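Local atomic coordinates of sefir domain protein (Bacillus cereus F65185, PDB entry 5Y8F), a protein that is of uncharacterised function but carries a bacterial SEFIR domain, a signalling module that probably acts through SEFIR-SEFIR association. Residues Ser7-Ser12 with Lys67-Lys72. Numbering follows the deposited sequence. Where two conformers were deposited one is given.
Sequences SYSWSS and KDYCEK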
ATOM      1  N   SER A   7       8.634   0.811 -13.826  1.00 17.57           N
ATOM      2  CA  SER A   7       9.888   1.412 -13.393  1.00 16.11           C
ATOM      3  C   SER A   7      10.836   0.302 -12.957  1.00 18.69           C
ATOM      4  O   SER A   7      10.541  -0.440 -12.015  1.00 15.76           O
ATOM      5  CB  SER A   7       9.647   2.392 -12.245  1.00 15.26           C
ATOM      6  OG  SER A   7      10.869   2.862 -11.697  1.00 13.87           O
ATOM      7  N   TYR A   8      11.964   0.181 -13.651  1.00 13.24           N
ATOM      8  CA  TYR A   8      12.945  -0.842 -13.327  1.00 17.17           C
ATOM      9  C   TYR A   8      14.292  -0.412 -13.884  1.00 17.66           C
ATOM     10  O   TYR A   8      14.374   0.470 -14.743  1.00 18.59           O
ATOM     11  CB  TYR A   8      12.544  -2.212 -13.883  1.00 15.36           C
ATOM     12  CG  TYR A   8      12.738  -2.345 -15.376  1.00 16.86           C
ATOM     13  CD1 TYR A   8      11.921  -1.659 -16.266  1.00 18.39           C
ATOM     14  CD2 TYR A   8      13.744  -3.151 -15.896  1.00 14.74           C
ATOM     15  CE1 TYR A   8      12.091  -1.779 -17.634  1.00 16.50           C
ATOM     16  CE2 TYR A   8      13.925  -3.276 -17.266  1.00 19.46           C
ATOM     17  CZ  TYR A   8      13.095  -2.586 -18.128  1.00 21.33           C
ATOM     18  OH  TYR A   8      13.262  -2.699 -19.490  1.00 19.36           O
ATOM     19  N   SER A   9      15.348  -1.032 -13.366  1.00 16.26           N
ATOM     20  CA  SER A   9      16.713  -0.787 -13.807  1.00 18.88           C
ATOM     21  C   SER A   9      17.264  -2.005 -14.543  1.00 23.25           C
ATOM     22  O   SER A   9      16.871  -3.144 -14.276  1.00 23.05           O
ATOM     23  CB  SER A   9      17.618  -0.432 -12.627  1.00 16.96           C
ATOM     24  OG  SER A   9      17.589  -1.450 -11.647  1.00 33.44           O
ATOM     25  N   TRP A  10      18.159  -1.751 -15.498  1.00 27.86           N
ATOM     26  CA  TRP A  10      18.819  -2.819 -16.252  1.00 23.50           C
ATOM     27  C   TRP A  10      19.964  -3.418 -15.429  1.00 26.84           C
ATOM     28  O   TRP A  10      21.139  -3.362 -15.793  1.00 35.58           O
ATOM     29  CB  TRP A  10      19.313  -2.278 -17.588  1.00 21.44           C
ATOM     30  CG  TRP A  10      18.205  -1.901 -18.533  1.00 27.33           C
ATOM     31  CD1 TRP A  10      16.880  -1.778 -18.234  1.00 26.72           C
ATOM     32  CD2 TRP A  10      18.333  -1.565 -19.921  1.00 34.01           C
ATOM     33  NE1 TRP A  10      16.173  -1.408 -19.351  1.00 24.97           N
ATOM     34  CE2 TRP A  10      17.042  -1.267 -20.399  1.00 30.80           C
ATOM     35  CE3 TRP A  10      19.414  -1.495 -20.807  1.00 40.29           C
ATOM     36  CZ2 TRP A  10      16.802  -0.903 -21.722  1.00 31.07           C
ATOM     37  CZ3 TRP A  10      19.173  -1.135 -22.121  1.00 38.66           C
ATOM     38  CH2 TRP A  10      17.877  -0.843 -22.566  1.00 38.50           C
ATOM     39  N   SER A  11      19.582  -4.020 -14.297  1.00 25.36           N
ATOM     40  CA  SER A  11      20.556  -4.573 -13.355  1.00 26.81           C
ATOM     41  C   SER A  11      21.363  -5.708 -13.971  1.00 32.64           C
ATOM     42  O   SER A  11      22.555  -5.860 -13.682  1.00 25.13           O
ATOM     43  CB  SER A  11      19.841  -5.063 -12.098  1.00 31.39           C
ATOM     44  OG  SER A  11      18.978  -4.067 -11.589  1.00 34.88           O
ATOM     45  N   SER A  12      20.718  -6.538 -14.783  1.00 26.84           N
ATOM     46  CA  SER A  12      21.372  -7.666 -15.431  1.00 27.64           C
ATOM     47  C   SER A  12      20.506  -8.086 -16.606  1.00 26.76           C
ATOM     48  O   SER A  12      19.361  -7.649 -16.742  1.00 18.66           O
ATOM     49  CB  SER A  12      21.583  -8.825 -14.451  1.00 30.13           C
ATOM     50  OG  SER A  12      20.342  -9.353 -14.007  1.00 25.89           O
ATOM     51  N   LYS A  67      17.359  -5.626  -5.029  1.00 25.46           N
ATOM     52  CA  LYS A  67      18.398  -5.044  -4.182  1.00 26.19           C
ATOM     53  C   LYS A  67      19.117  -3.893  -4.878  1.00 22.15           C
ATOM     54  O   LYS A  67      19.340  -2.835  -4.278  1.00 17.24           O
ATOM     55  CB  LYS A  67      19.404  -6.123  -3.778  1.00 33.26           C
ATOM     56  CG  LYS A  67      20.489  -5.646  -2.820  1.00 33.63           C
ATOM     57  CD  LYS A  67      21.662  -6.623  -2.752  1.00 47.73           C
ATOM     58  CE  LYS A  67      22.612  -6.459  -3.934  1.00 42.55           C
ATOM     59  NZ  LYS A  67      23.768  -7.395  -3.853  1.00 48.26           N
ATOM     60  N   ASP A  68      19.455  -4.070  -6.158  1.00 23.38           N
ATOM     61  CA  ASP A  68      20.208  -3.038  -6.869  1.00 27.70           C
ATOM     62  C   ASP A  68      19.381  -1.771  -7.055  1.00 23.64           C
ATOM     63  O   ASP A  68      19.906  -0.658  -6.936  1.00 20.94           O
ATOM     64  CB  ASP A  68      20.693  -3.574  -8.217  1.00 28.37           C
ATOM     65  CG  ASP A  68      21.685  -4.720  -8.074  1.00 34.15           C
ATOM     66  OD1 ASP A  68      22.414  -4.768  -7.059  1.00 34.96           O
ATOM     67  OD2 ASP A  68      21.745  -5.571  -8.986  1.00 40.02           O
ATOM     68  N   TYR A  69      18.085  -1.918  -7.336  1.00 21.49           N
ATOM     69  CA  TYR A  69      17.229  -0.750  -7.513  1.00 20.17           C
ATOM     70  C   TYR A  69      17.106   0.037  -6.218  1.00 20.53           C
ATOM     71  O   TYR A  69      17.209   1.270  -6.220  1.00 17.88           O
ATOM     72  CB  TYR A  69      15.851  -1.194  -8.006  1.00 16.70           C
ATOM     73  CG  TYR A  69      14.868  -0.087  -8.346  1.00 11.89           C
ATOM     74  CD1 TYR A  69      14.131   0.549  -7.352  1.00 15.44           C
ATOM     75  CD2 TYR A  69      14.641   0.288  -9.664  1.00 17.91           C
ATOM     76  CE1 TYR A  69      13.222   1.546  -7.660  1.00 14.91           C
ATOM     77  CE2 TYR A  69      13.733   1.279  -9.982  1.00 17.35           C
ATOM     78  CZ  TYR A  69      13.027   1.907  -8.979  1.00 21.01           C
ATOM     79  OH  TYR A  69      12.120   2.895  -9.297  1.00 18.17           O
ATOM     80  N   CYS A  70      16.912  -0.665  -5.100  1.00 15.68           N
ATOM     81  CA  CYS A  70      16.651  -0.002  -3.825  0.56 18.01           C
ATOM     82  C   CYS A  70      17.911   0.667  -3.275  1.00 20.93           C
ATOM     83  O   CYS A  70      17.823   1.723  -2.637  1.00 19.73           O
ATOM     84  CB  CYS A  70      16.096  -1.011  -2.819  0.56 20.10           C
ATOM     85  SG  CYS A  70      15.546  -0.307  -1.243  0.56 23.44           S
ATOM     86  N   GLU A  71      19.077   0.066  -3.502  1.00 22.40           N
ATOM     87  CA  GLU A  71      20.300   0.672  -2.979  1.00 22.13           C
ATOM     88  C   GLU A  71      20.701   1.902  -3.784  1.00 15.85           C
ATOM     89  O   GLU A  71      21.165   2.892  -3.209  1.00 19.00           O
ATOM     90  CB  GLU A  71      21.442  -0.347  -2.935  1.00 23.89           C
ATOM     91  CG  GLU A  71      21.235  -1.455  -1.911  1.00 29.61           C
ATOM     92  CD  GLU A  71      22.411  -2.417  -1.840  1.00 33.53           C
ATOM     93  OE1 GLU A  71      23.299  -2.345  -2.719  1.00 28.56           O
ATOM     94  OE2 GLU A  71      22.450  -3.238  -0.897  1.00 24.78           O
ATOM     95  N   LYS A  72      20.517   1.873  -5.106  1.00 18.52           N
ATOM     96  CA  LYS A  72      20.763   3.079  -5.894  1.00 17.33           C
ATOM     97  C   LYS A  72      19.748   4.167  -5.572  1.00 16.97           C
ATOM     98  O   LYS A  72      20.102   5.350  -5.509  1.00 14.26           O
ATOM     99  CB  LYS A  72      20.738   2.761  -7.390  1.00 19.71           C
ATOM    100  CG  LYS A  72      22.017   2.143  -7.920  1.00 25.92           C
ATOM    101  CD  LYS A  72      21.942   1.917  -9.422  1.00 30.71           C
ATOM    102  CE  LYS A  72      23.301   1.529  -9.994  1.00 32.11           C
ATOM    103  NZ  LYS A  72      23.811   0.243  -9.437  1.00 34.65           N
TER
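A tyrosine-to-serine hydrogen bond, with light side-chain packing beside it, joins the end of strand 3-7 and the loop after it to the first turn of helix 67-76. Tyr-69 carries most of the contact. Its CG lies anti to the backbone N (chi1 -175°), which extends the ring from the helix along residues 7-9. At the far end, Tyr-69 OH donates to Ser-7 OG at 2.7 Å. Both residues are buried, and their hydroxyls have further partners: Ser-7 OG bonds to Met-85 O, and Ile-87 N to Tyr-69 OH. Together the two hydroxyls tie in the loop at 85-87. Ser-9 OG lies at the ring edge, near its plane, 4.0 Å from Tyr-69 CD2. Tyr-8 CA approaches CE2 of Tyr-69 obliquely, also at 4.0 Å. Tyr-8 CB points away from the helix, and its OH bonds to Asp-37 OD1. Ser-9 OG donates to Ser-11 OG at 3.0 Å, bridging the inverse gamma turn centred on Trp-10. Nearer the helix start, Ser-11 CB rests 3.7 Å from Asp-68 OD2. The contact joins the segments that follow adjacent parallel strands 3-7 and 60-65, at the C-terminal sheet edge of the TIR-like alpha/beta fold of SEFIR domains.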